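Local structure of phosphoserine aminotransferase SerC (Cytophaga hutchinsonii ATCC 33406, 3FFR) at residues 76-79 against 80-84; 202-205 against 206-210; 175-179 against 180-184; 260-264 against 265-269. The protein probably catalyses the pyridoxal-phosphate-dependent transfer of an amino group between glutamate and 3-phosphohydroxypyruvate, a step in the making of serine. All coordinates share one frame; numbering follows the deposited sequence.

In the fold
From the N terminus the order is contact 1, contact 3, contact 2, contact 4. All four are local and follow in series, none nesting within or crossing another. Contact 1 ends helix 70-81 ahead of strand 85-90. Contact 3 turns the loop between strands 163-167 and 184-188, and contact 2 carries strand 200-205 into helix 206-217; these strands belong to the seven-stranded sheet of an aminotransferase. Contact 4 joins helices 246-262 and 264-284. Contact 2 is the hub, packing on contact 1 through Trp202 and Val208 and bonded to contact 3 through Asp183 and Ser184. Contact 4 touches contact 3 through Arg268, but its centre is about 34 Å from that of contact 1.

Contact 1: residues 76-79 against 80-84; sequences RIIQ and NCVEK
Asn80 folds its side chain back onto Arg76, one turn earlier in helix 70-81 and near its C-terminal end. Its CB lies 3.2 Å from Arg76 O and its CG 3.5 Å. With CG beside the backbone N (chi1 -78°), the amide swings back along the helix, and ND2 reaches Arg76 O at 2.9 Å. The oxygen lies in the amide plane, and the N-H aims at it at 161°. Asn80 N bonds to the same oxygen from the opposite carbonyl face. At the tip's other branch OD1 accepts from Ile228 N, so asparagine, donor and acceptor on a short stem, suits this buried place. Beyond it the Cys81 N to Ile77 O bond is weak. Val82, first to leave helical geometry, still gives its N-H to Ile78 O at 3.1 Å, and Ile78 CG2 runs alongside Val82 CB. On the same turn Arg76 NH1 meets Gln79 OE1 on a lone pair at 2.8 Å, within the guanidinium plane. Arg76 also pairs with Glu72 and with Glu75 of the second subunit. The chemistry implies a doubly gripped carbonyl in the helix's last turn, beside a buried arginine whose charge these carboxylates probably balance, Arg76 of the second subunit lying close by.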
loop_
_atom_site.group_PDB
_atom_site.type_symbol
_atom_site.label_atom_id
_atom_site.label_comp_id
_atom_site.label_asym_id
_atom_site.label_seq_id
_atom_site.Cartn_x
_atom_site.Cartn_y
_atom_site.Cartn_z
ATOM N N ARG A 76 1.837 12.820 -3.289
ATOM C CA ARG A 76 0.720 13.067 -4.210
ATOM C C ARG A 76 0.178 14.479 -4.079
ATOM O O ARG A 76 -0.297 15.076 -5.069
ATOM C CB ARG A 76 -0.416 12.049 -4.056
ATOM C CG ARG A 76 -0.024 10.592 -4.202
ATOM C CD ARG A 76 0.886 10.331 -5.369
ATOM N NE ARG A 76 1.185 8.883 -5.493
ATOM C CZ ARG A 76 2.013 8.381 -6.398
ATOM N NH1 ARG A 76 2.661 9.205 -7.218
ATOM N NH2 ARG A 76 2.167 7.062 -6.492
ATOM N N ILE A 77 0.211 15.031 -2.869
ATOM C CA ILE A 77 -0.211 16.429 -2.673
ATOM C C ILE A 77 0.623 17.373 -3.525
ATOM O O ILE A 77 0.105 18.225 -4.257
ATOM C CB ILE A 77 -0.152 16.884 -1.174
ATOM C CG1 ILE A 77 -1.321 16.238 -0.414
ATOM C CG2 ILE A 77 -0.158 18.439 -1.044
ATOM C CD1 ILE A 77 -1.195 16.288 1.131
ATOM N N ILE A 78 1.937 17.186 -3.469
ATOM C CA ILE A 78 2.842 18.085 -4.201
ATOM C C ILE A 78 2.723 17.850 -5.708
ATOM O O ILE A 78 2.642 18.805 -6.513
ATOM C CB ILE A 78 4.288 17.975 -3.677
ATOM C CG1 ILE A 78 4.343 18.337 -2.189
ATOM C CG2 ILE A 78 5.222 18.917 -4.455
ATOM C CD1 ILE A 78 5.626 17.854 -1.492
ATOM N N GLN A 79 2.662 16.591 -6.105
ATOM C CA GLN A 79 2.530 16.295 -7.549
ATOM C C GLN A 79 1.274 16.791 -8.195
ATOM O O GLN A 79 1.281 17.257 -9.347
ATOM C CB GLN A 79 2.637 14.782 -7.815
ATOM C CG GLN A 79 4.022 14.209 -7.490
ATOM C CD GLN A 79 4.054 12.676 -7.492
ATOM O OE1 GLN A 79 3.028 12.022 -7.302
ATOM N NE2 GLN A 79 5.237 12.103 -7.715
ATOM N N ASN A 80 0.177 16.670 -7.466
ATOM C CA ASN A 80 -1.141 17.065 -7.979
ATOM C C ASN A 80 -1.516 18.517 -7.818
ATOM O O ASN A 80 -2.333 19.029 -8.571
ATOM C CB ASN A 80 -2.233 16.246 -7.312
ATOM C CG ASN A 80 -2.364 14.837 -7.896
ATOM O OD1 ASN A 80 -3.094 14.617 -8.900
ATOM N ND2 ASN A 80 -1.718 13.854 -7.224
ATOM N N CYS A 81 -0.871 19.200 -6.877
ATOM C CA CYS A 81 -1.347 20.511 -6.487
ATOM C C CYS A 81 -0.367 21.670 -6.424
ATOM O O CYS A 81 -0.760 22.782 -6.133
ATOM C CB CYS A 81 -2.044 20.427 -5.135
ATOM S SG CYS A 81 -3.380 19.183 -5.025
ATOM N N VAL A 82 0.890 21.413 -6.729
ATOM C CA VAL A 82 1.896 22.462 -6.666
ATOM C C VAL A 82 2.679 22.565 -7.957
ATOM O O VAL A 82 3.360 21.637 -8.358
ATOM C CB VAL A 82 2.928 22.255 -5.508
ATOM C CG1 VAL A 82 3.907 23.492 -5.442
ATOM C CG2 VAL A 82 2.220 22.017 -4.137
ATOM N N GLU A 83 2.553 23.704 -8.605
ATOM C CA GLU A 83 3.315 23.945 -9.824
ATOM C C GLU A 83 4.729 24.394 -9.471
ATOM O O GLU A 83 5.721 23.868 -10.003
ATOM C CB GLU A 83 2.652 25.016 -10.709
ATOM C CG GLU A 83 3.368 25.156 -12.055
ATOM C CD GLU A 83 2.646 26.093 -13.023
ATOM O OE1 GLU A 83 1.640 26.689 -12.633
ATOM O OE2 GLU A 83 3.088 26.221 -14.173
ATOM N N LYS A 84 4.818 25.354 -8.569
ATOM C CA LYS A 84 6.096 25.978 -8.223
ATOM C C LYS A 84 6.443 26.050 -6.739
ATOM O O LYS A 84 7.534 25.658 -6.324
ATOM C CB LYS A 84 6.106 27.403 -8.795
ATOM C CG LYS A 84 5.912 27.453 -10.307
ATOM C CD LYS A 84 5.959 28.844 -10.881
ATOM C CE LYS A 84 5.798 28.791 -12.389
ATOM N NZ LYS A 84 6.792 27.834 -12.992
#

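Contact 2: residues 202-205 against 206-210; sequences WILN and DRVIE
Asn205 caps the N terminus of helix 206-217, a strand-to-helix junction of the large mixed sheet in which the short strand and helix segments lie at 88° to each other. Its CG sits between the backbone N and the carbonyl carbon (chi1 76°), which brings OD1 up to the first turn. There it accepts from Val208 N at 3.1 Å, nearly along the C=O axis. Asparagine fits because its short amide replaces a missing helix acceptor, while Asn205 O begins the regular pattern by accepting from Ile209 N at 3.0 Å. The tight side of the junction is apolar and buried. Leu204 and Val208 cross at about a right angle, with CD1 of the leucine 3.7 Å from CG1 of the valine. The same Leu204 CD1 rests over one face of the Trp202 ring, offset toward its rim, and Ile209 CG1 stands 4.2 Å from Leu204 CD1. The outer side is looser and polar. Asp206 leans past Asn205, its OD1 taken by Asn61 ND2, near a bound polyethylene glycol. Arg207 runs beside Asn205, its guanidinium turned 83° from the amide, and the two side chains converge on one acceptor: Arg207 NH1 and Asn205 ND2 both meet Asp183 OD1.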
loop_
_atom_site.group_PDB
_atom_site.type_symbol
_atom_site.label_atom_id
_atom_site.label_comp_id
_atom_site.label_asym_id
_atom_site.label_seq_id
_atom_site.Cartn_x
_atom_site.Cartn_y
_atom_site.Cartn_z
ATOM N N TRP A 202 -6.976 10.148 2.159
ATOM C CA TRP A 202 -6.878 11.542 1.715
ATOM C C TRP A 202 -8.278 12.106 1.543
ATOM O O TRP A 202 -9.021 11.708 0.684
ATOM C CB TRP A 202 -6.047 11.623 0.427
ATOM C CG TRP A 202 -5.682 12.991 -0.049
ATOM C CD1 TRP A 202 -5.819 14.168 0.634
ATOM C CD2 TRP A 202 -4.966 13.312 -1.256
ATOM N NE1 TRP A 202 -5.341 15.203 -0.119
ATOM C CE2 TRP A 202 -4.788 14.712 -1.274
ATOM C CE3 TRP A 202 -4.514 12.560 -2.339
ATOM C CZ2 TRP A 202 -4.155 15.385 -2.335
ATOM C CZ3 TRP A 202 -3.881 13.228 -3.398
ATOM C CH2 TRP A 202 -3.723 14.621 -3.397
ATOM N N ILE A 203 -8.603 13.035 2.423
ATOM C CA ILE A 203 -9.876 13.741 2.405
ATOM C C ILE A 203 -9.599 15.092 1.750
ATOM O O ILE A 203 -8.703 15.835 2.176
ATOM C CB ILE A 203 -10.413 13.898 3.841
ATOM C CG1 ILE A 203 -10.826 12.505 4.389
ATOM C CG2 ILE A 203 -11.564 14.913 3.892
ATOM C CD1 ILE A 203 -11.173 12.518 5.851
ATOM N N LEU A 204 -10.334 15.393 0.688
ATOM C CA LEU A 204 -10.040 16.615 -0.072
ATOM C C LEU A 204 -11.276 17.202 -0.692
ATOM O O LEU A 204 -12.226 16.503 -0.992
ATOM C CB LEU A 204 -9.011 16.314 -1.178
ATOM C CG LEU A 204 -9.430 15.522 -2.449
ATOM C CD1 LEU A 204 -8.250 15.456 -3.423
ATOM C CD2 LEU A 204 -9.981 14.081 -2.160
ATOM N N ASN A 205 -11.225 18.506 -0.885
ATOM C CA ASN A 205 -12.356 19.225 -1.458
ATOM C C ASN A 205 -12.243 19.582 -2.934
ATOM O O ASN A 205 -11.275 19.283 -3.670
ATOM C CB ASN A 205 -12.733 20.466 -0.612
ATOM C CG ASN A 205 -11.762 21.639 -0.797
ATOM O OD1 ASN A 205 -10.848 21.573 -1.604
ATOM N ND2 ASN A 205 -11.968 22.717 -0.037
ATOM N N ASP A 206 -13.322 20.213 -3.359
ATOM C CA ASP A 206 -13.485 20.656 -4.749
ATOM C C ASP A 206 -12.331 21.539 -5.226
ATOM O O ASP A 206 -11.933 21.477 -6.390
ATOM C CB ASP A 206 -14.826 21.425 -4.935
ATOM C CG ASP A 206 -14.952 22.717 -4.025
ATOM O OD1 ASP A 206 -14.806 22.711 -2.767
ATOM O OD2 ASP A 206 -15.264 23.794 -4.605
ATOM N N ARG A 207 -11.850 22.399 -4.338
ATOM C CA ARG A 207 -10.754 23.331 -4.690
ATOM C C ARG A 207 -9.452 22.560 -5.011
ATOM O O ARG A 207 -8.687 22.872 -5.944
ATOM C CB ARG A 207 -10.526 24.366 -3.575
ATOM C CG ARG A 207 -11.758 25.228 -3.293
ATOM C CD ARG A 207 -11.512 26.318 -2.301
ATOM N NE ARG A 207 -10.527 27.265 -2.794
ATOM C CZ ARG A 207 -9.329 27.483 -2.248
ATOM N NH1 ARG A 207 -8.944 26.879 -1.143
ATOM N NH2 ARG A 207 -8.515 28.357 -2.812
ATOM N N VAL A 208 -9.227 21.518 -4.231
ATOM C CA VAL A 208 -8.054 20.687 -4.417
ATOM C C VAL A 208 -8.155 19.948 -5.765
ATOM O O VAL A 208 -7.216 19.943 -6.568
ATOM C CB VAL A 208 -7.884 19.678 -3.251
ATOM C CG1 VAL A 208 -6.671 18.783 -3.505
ATOM C CG2 VAL A 208 -7.680 20.431 -1.896
ATOM N N ILE A 209 -9.325 19.372 -6.006
ATOM C CA ILE A 209 -9.607 18.613 -7.243
ATOM C C ILE A 209 -9.403 19.536 -8.447
ATOM O O ILE A 209 -8.730 19.209 -9.418
ATOM C CB ILE A 209 -11.045 18.031 -7.212
ATOM C CG1 ILE A 209 -11.136 16.925 -6.112
ATOM C CG2 ILE A 209 -11.442 17.467 -8.596
ATOM C CD1 ILE A 209 -12.559 16.622 -5.637
ATOM N N GLU A 210 -9.957 20.728 -8.354
ATOM C CA GLU A 210 -9.874 21.667 -9.486
ATOM C C GLU A 210 -8.456 22.111 -9.762
ATOM O O GLU A 210 -8.066 22.306 -10.919
ATOM C CB GLU A 210 -10.791 22.864 -9.300
ATOM C CG GLU A 210 -12.247 22.457 -9.492
ATOM C CD GLU A 210 -12.527 21.679 -10.828
ATOM O OE1 GLU A 210 -12.056 22.110 -11.929
ATOM O OE2 GLU A 210 -13.262 20.647 -10.773
#

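Contact 3: residues 175-179 against 180-184; sequences PKFDW and TKIDS
Asp178 and Thr180 form an Asx turn built into a type I beta turn that runs from Asp178 to Lys181, in the loop leading to strand 184-188. One carboxylate oxygen does most of the work. Asp178 OD1 accepts from Thr180 N at 2.9 Å on its anti side and from Thr180 OG1 at 2.7 Å on its syn side, both donors approaching from the same face of the carboxylate. With CG anti to the backbone N (chi1 177°), the acid is carried forward over the turn. Asp178 O takes Lys181 N at 3.1 Å, the donor standing well above the carbonyl plane. Threonine suits its place because its hydroxyl adds a second donor to the backbone N-H. The Asp178 OD2 and Lys181 NZ are too far apart for a salt bridge, and the lysine has two conformers. A leucine in place of Asp178 would probably leave Thr180 N and its hydroxyl without their acceptor, and the beta turn to its Lys181 N to Asp178 O bond alone. Other polar groups find partners farther off: Trp179 NE1 donates to Leu56 O, and Trp179 O is bonded to Tyr62 OH. Ser184 OG takes part in bonds with Ile203 O and Trp202 NE1, whereas Asp183 OD2 meets Arg156 and Ile164 N. Beside these polar groups Phe177, Trp179 and Ile182 form an apolar cluster: Ile182 CD1 lies 3.9 Å from Phe177 CD1 and 4.0 Å from Trp179 CZ3.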
loop_
_atom_site.group_PDB
_atom_site.type_symbol
_atom_site.label_atom_id
_atom_site.label_comp_id
_atom_site.label_asym_id
_atom_site.label_seq_id
_atom_site.Cartn_x
_atom_site.Cartn_y
_atom_site.Cartn_z
ATOM N N PRO A 175 -9.214 15.907 16.566
ATOM C CA PRO A 175 -9.632 17.248 16.136
ATOM C C PRO A 175 -10.942 17.263 15.399
ATOM O O PRO A 175 -11.245 16.357 14.630
ATOM C CB PRO A 175 -8.522 17.667 15.181
ATOM C CG PRO A 175 -7.940 16.358 14.676
ATOM C CD PRO A 175 -7.987 15.481 15.875
ATOM N N LYS A 176 -11.693 18.327 15.646
ATOM C CA LYS A 176 -12.953 18.544 14.966
ATOM C C LYS A 176 -12.786 19.749 14.053
ATOM O O LYS A 176 -12.908 20.911 14.457
ATOM C CB LYS A 176 -14.116 18.751 15.933
ATOM C CG LYS A 176 -15.449 18.790 15.178
ATOM C CD LYS A 176 -16.679 18.876 16.063
ATOM C CE LYS A 176 -17.938 18.771 15.211
ATOM N NZ LYS A 176 -18.003 19.856 14.202
ATOM N N PHE A 177 -12.485 19.458 12.806
ATOM C CA PHE A 177 -12.212 20.518 11.839
ATOM C C PHE A 177 -13.425 21.288 11.392
ATOM O O PHE A 177 -14.549 20.787 11.375
ATOM C CB PHE A 177 -11.448 19.986 10.601
ATOM C CG PHE A 177 -10.074 19.460 10.939
ATOM C CD1 PHE A 177 -9.021 20.354 11.207
ATOM C CD2 PHE A 177 -9.843 18.112 11.063
ATOM C CE1 PHE A 177 -7.789 19.905 11.585
ATOM C CE2 PHE A 177 -8.584 17.646 11.425
ATOM C CZ PHE A 177 -7.556 18.553 11.693
ATOM N N ASP A 178 -13.156 22.545 11.082
ATOM C CA ASP A 178 -14.106 23.388 10.375
ATOM C C ASP A 178 -13.693 23.219 8.917
ATOM O O ASP A 178 -12.665 23.747 8.474
ATOM C CB ASP A 178 -13.986 24.841 10.787
ATOM C CG ASP A 178 -14.926 25.743 10.011
ATOM O OD1 ASP A 178 -15.373 25.403 8.899
ATOM O OD2 ASP A 178 -15.185 26.846 10.527
ATOM N N TRP A 179 -14.496 22.456 8.187
ATOM C CA TRP A 179 -14.146 22.058 6.823
ATOM C C TRP A 179 -14.202 23.213 5.854
ATOM O O TRP A 179 -13.752 23.092 4.733
ATOM C CB TRP A 179 -15.051 20.916 6.350
ATOM C CG TRP A 179 -14.945 19.711 7.255
ATOM C CD1 TRP A 179 -15.901 19.256 8.126
ATOM C CD2 TRP A 179 -13.813 18.865 7.430
ATOM N NE1 TRP A 179 -15.441 18.175 8.809
ATOM C CE2 TRP A 179 -14.162 17.902 8.396
ATOM C CE3 TRP A 179 -12.549 18.807 6.841
ATOM C CZ2 TRP A 179 -13.289 16.914 8.805
ATOM C CZ3 TRP A 179 -11.693 17.798 7.228
ATOM C CH2 TRP A 179 -12.067 16.870 8.211
ATOM N N THR A 180 -14.739 24.345 6.290
ATOM C CA THR A 180 -14.802 25.499 5.402
ATOM C C THR A 180 -13.535 26.326 5.468
ATOM O O THR A 180 -13.288 27.138 4.574
ATOM C CB THR A 180 -15.988 26.442 5.729
ATOM O OG1 THR A 180 -15.714 27.177 6.925
ATOM C CG2 THR A 180 -17.317 25.661 5.832
ATOM N N LYS A 181 -12.723 26.085 6.495
ATOM C CA LYS A 181 -11.502 26.870 6.694
ATOM C C LYS A 181 -10.219 26.207 6.230
ATOM O O LYS A 181 -9.159 26.818 6.231
ATOM C CB LYS A 181 -11.407 27.336 8.137
ATOM C CG LYS A 181 -12.522 28.284 8.481
ATOM C CD LYS A 181 -12.421 28.798 9.890
ATOM C CE LYS A 181 -13.672 29.589 10.227
ATOM N NZ LYS A 181 -13.983 30.609 9.173
ATOM N N ILE A 182 -10.342 24.954 5.797
ATOM C CA ILE A 182 -9.235 24.209 5.233
ATOM C C ILE A 182 -9.734 23.568 3.939
ATOM O O ILE A 182 -10.895 23.765 3.551
ATOM C CB ILE A 182 -8.654 23.163 6.195
ATOM C CG1 ILE A 182 -9.704 22.090 6.535
ATOM C CG2 ILE A 182 -8.043 23.837 7.460
ATOM C CD1 ILE A 182 -9.162 20.931 7.354
ATOM N N ASP A 183 -8.864 22.837 3.267
ATOM C CA ASP A 183 -9.239 22.201 2.010
ATOM C C ASP A 183 -9.029 20.688 1.982
ATOM O O ASP A 183 -9.584 19.986 1.135
ATOM C CB ASP A 183 -8.458 22.855 0.867
ATOM C CG ASP A 183 -8.751 24.364 0.764
ATOM O OD1 ASP A 183 -9.877 24.714 0.284
ATOM O OD2 ASP A 183 -7.844 25.173 1.123
ATOM N N SER A 184 -8.271 20.195 2.936
ATOM C CA SER A 184 -7.924 18.773 2.934
ATOM C C SER A 184 -7.264 18.358 4.224
ATOM O O SER A 184 -6.603 19.155 4.914
ATOM C CB SER A 184 -6.949 18.504 1.752
ATOM O OG SER A 184 -6.399 17.186 1.693
#

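Contact 4: residues 260-264 against 265-269; sequences LQISA and DGIRK
Ser263, bonded to Gly266 N, is the N-cap of helix 264-284, which starts directly after helix 246-262 in a helix-to-helix junction. Ser263 turns the chain there with a positive phi of 92°. The capping bonds come first. Ser263 OG, placed by a chi1 of 78°, accepts from Gly266 N at 3.0 Å and donates to a lone pair of Ile262 O at 2.6 Å, so one small hydroxyl joins the end of one helix to the start of the next. Glycine suits position 266 since a CB there would run into that same Ile262 O. Backbone bonds follow: Ile267 N to Ser263 O at 2.9 Å and Arg268 N to Ala264 O at 3.0 Å set the helical pattern. Apolar contact is limited to Ile262 CG2 against Ile267 CG1, 3.7 Å apart, with the two chains crossing at about a right angle. Charge comes from Arg268, whose NH1 forms a salt bridge with Asp265 OD1 at 2.8 Å in one of the aspartate's two conformers, meeting it from above the carboxylate plane. Its NE donates to Tyr174 O. Replacing Arg268 by a methionine would probably leave Asp265 without its counter-charge and Tyr174 O without this donor. Arginine also covers its small neighbour: Ala264 O lies over one face of the guanidinium, and NH1 of Arg268 comes within 3.5 Å of Ala264 CB.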
loop_
_atom_site.group_PDB
_atom_site.type_symbol
_atom_site.label_atom_id
_atom_site.label_comp_id
_atom_site.label_asym_id
_atom_site.label_seq_id
_atom_site.Cartn_x
_atom_site.Cartn_y
_atom_site.Cartn_z
ATOM N N LEU A 260 -18.791 4.926 15.356
ATOM C CA LEU A 260 -20.043 5.655 15.192
ATOM C C LEU A 260 -21.037 5.322 16.300
ATOM O O LEU A 260 -21.903 6.143 16.608
ATOM C CB LEU A 260 -20.697 5.394 13.845
ATOM C CG LEU A 260 -20.032 6.068 12.658
ATOM C CD1 LEU A 260 -20.472 5.418 11.342
ATOM C CD2 LEU A 260 -20.298 7.550 12.686
ATOM N N GLN A 261 -20.913 4.128 16.882
ATOM C CA GLN A 261 -21.818 3.724 17.960
ATOM C C GLN A 261 -21.496 4.512 19.223
ATOM O O GLN A 261 -22.378 4.788 20.032
ATOM C CB GLN A 261 -21.768 2.218 18.216
ATOM C CG GLN A 261 -22.307 1.395 17.045
ATOM C CD GLN A 261 -23.799 1.619 16.830
ATOM O OE1 GLN A 261 -24.620 1.241 17.667
ATOM N NE2 GLN A 261 -24.153 2.230 15.705
ATOM N N ILE A 262 -20.231 4.898 19.372
ATOM C CA ILE A 262 -19.807 5.702 20.522
ATOM C C ILE A 262 -20.070 7.185 20.242
ATOM O O ILE A 262 -20.503 7.940 21.121
ATOM C CB ILE A 262 -18.320 5.510 20.835
ATOM C CG1 ILE A 262 -18.010 4.039 21.100
ATOM C CG2 ILE A 262 -17.850 6.365 22.019
ATOM C CD1 ILE A 262 -16.516 3.774 21.179
ATOM N N SER A 263 -19.821 7.530 18.987
ATOM C CA SER A 263 -19.882 8.900 18.404
ATOM C C SER A 263 -18.500 9.539 18.502
ATOM O O SER A 263 -17.725 9.256 19.422
ATOM C CB SER A 263 -20.944 9.834 19.034
ATOM O OG SER A 263 -20.552 10.382 20.285
ATOM N N ALA A 264 -18.222 10.420 17.552
ATOM C CA ALA A 264 -16.914 11.097 17.492
ATOM C C ALA A 264 -16.694 11.959 18.725
ATOM O O ALA A 264 -15.574 12.009 19.278
ATOM C CB ALA A 264 -16.774 11.923 16.184
ATOM N N ASP A 265 -17.768 12.610 19.192
ATOM C CA ASP A 265 -17.658 13.468 20.384
ATOM C C ASP A 265 -17.464 12.622 21.621
ATOM O O ASP A 265 -16.760 13.011 22.531
ATOM C CB ASP A 265 -18.832 14.432 20.527
ATOM C CG ASP A 265 -18.709 15.642 19.614
ATOM O OD1 ASP A 265 -17.587 15.932 19.131
ATOM O OD2 ASP A 265 -19.737 16.332 19.412
ATOM N N GLY A 266 -18.082 11.458 21.632
ATOM C CA GLY A 266 -17.933 10.531 22.746
ATOM C C GLY A 266 -16.489 10.071 22.836
ATOM O O GLY A 266 -15.939 9.966 23.930
ATOM N N ILE A 267 -15.899 9.750 21.677
ATOM C CA ILE A 267 -14.507 9.288 21.625
ATOM C C ILE A 267 -13.588 10.423 22.112
ATOM O O ILE A 267 -12.616 10.206 22.827
ATOM C CB ILE A 267 -14.134 8.762 20.232
ATOM C CG1 ILE A 267 -14.948 7.499 19.957
ATOM C CG2 ILE A 267 -12.655 8.399 20.124
ATOM C CD1 ILE A 267 -14.866 6.935 18.570
ATOM N N ARG A 268 -13.907 11.636 21.691
ATOM C CA ARG A 268 -13.135 12.816 22.111
ATOM C C ARG A 268 -13.097 12.971 23.629
ATOM O O ARG A 268 -12.066 13.267 24.215
ATOM C CB ARG A 268 -13.676 14.095 21.474
ATOM C CG ARG A 268 -13.327 14.215 20.015
ATOM C CD ARG A 268 -13.993 15.387 19.268
ATOM N NE ARG A 268 -13.694 15.288 17.843
ATOM C CZ ARG A 268 -14.573 15.149 16.869
ATOM N NH1 ARG A 268 -15.869 15.195 17.097
ATOM N NH2 ARG A 268 -14.123 15.003 15.642
ATOM N N LYS A 269 -14.244 12.760 24.252
ATOM C CA LYS A 269 -14.341 12.850 25.710
ATOM C C LYS A 269 -13.505 11.771 26.385
ATOM O O LYS A 269 -12.883 12.005 27.442
ATOM C CB LYS A 269 -15.811 12.774 26.157
ATOM C CG LYS A 269 -16.615 14.016 25.763
ATOM C CD LYS A 269 -18.083 13.936 26.244
#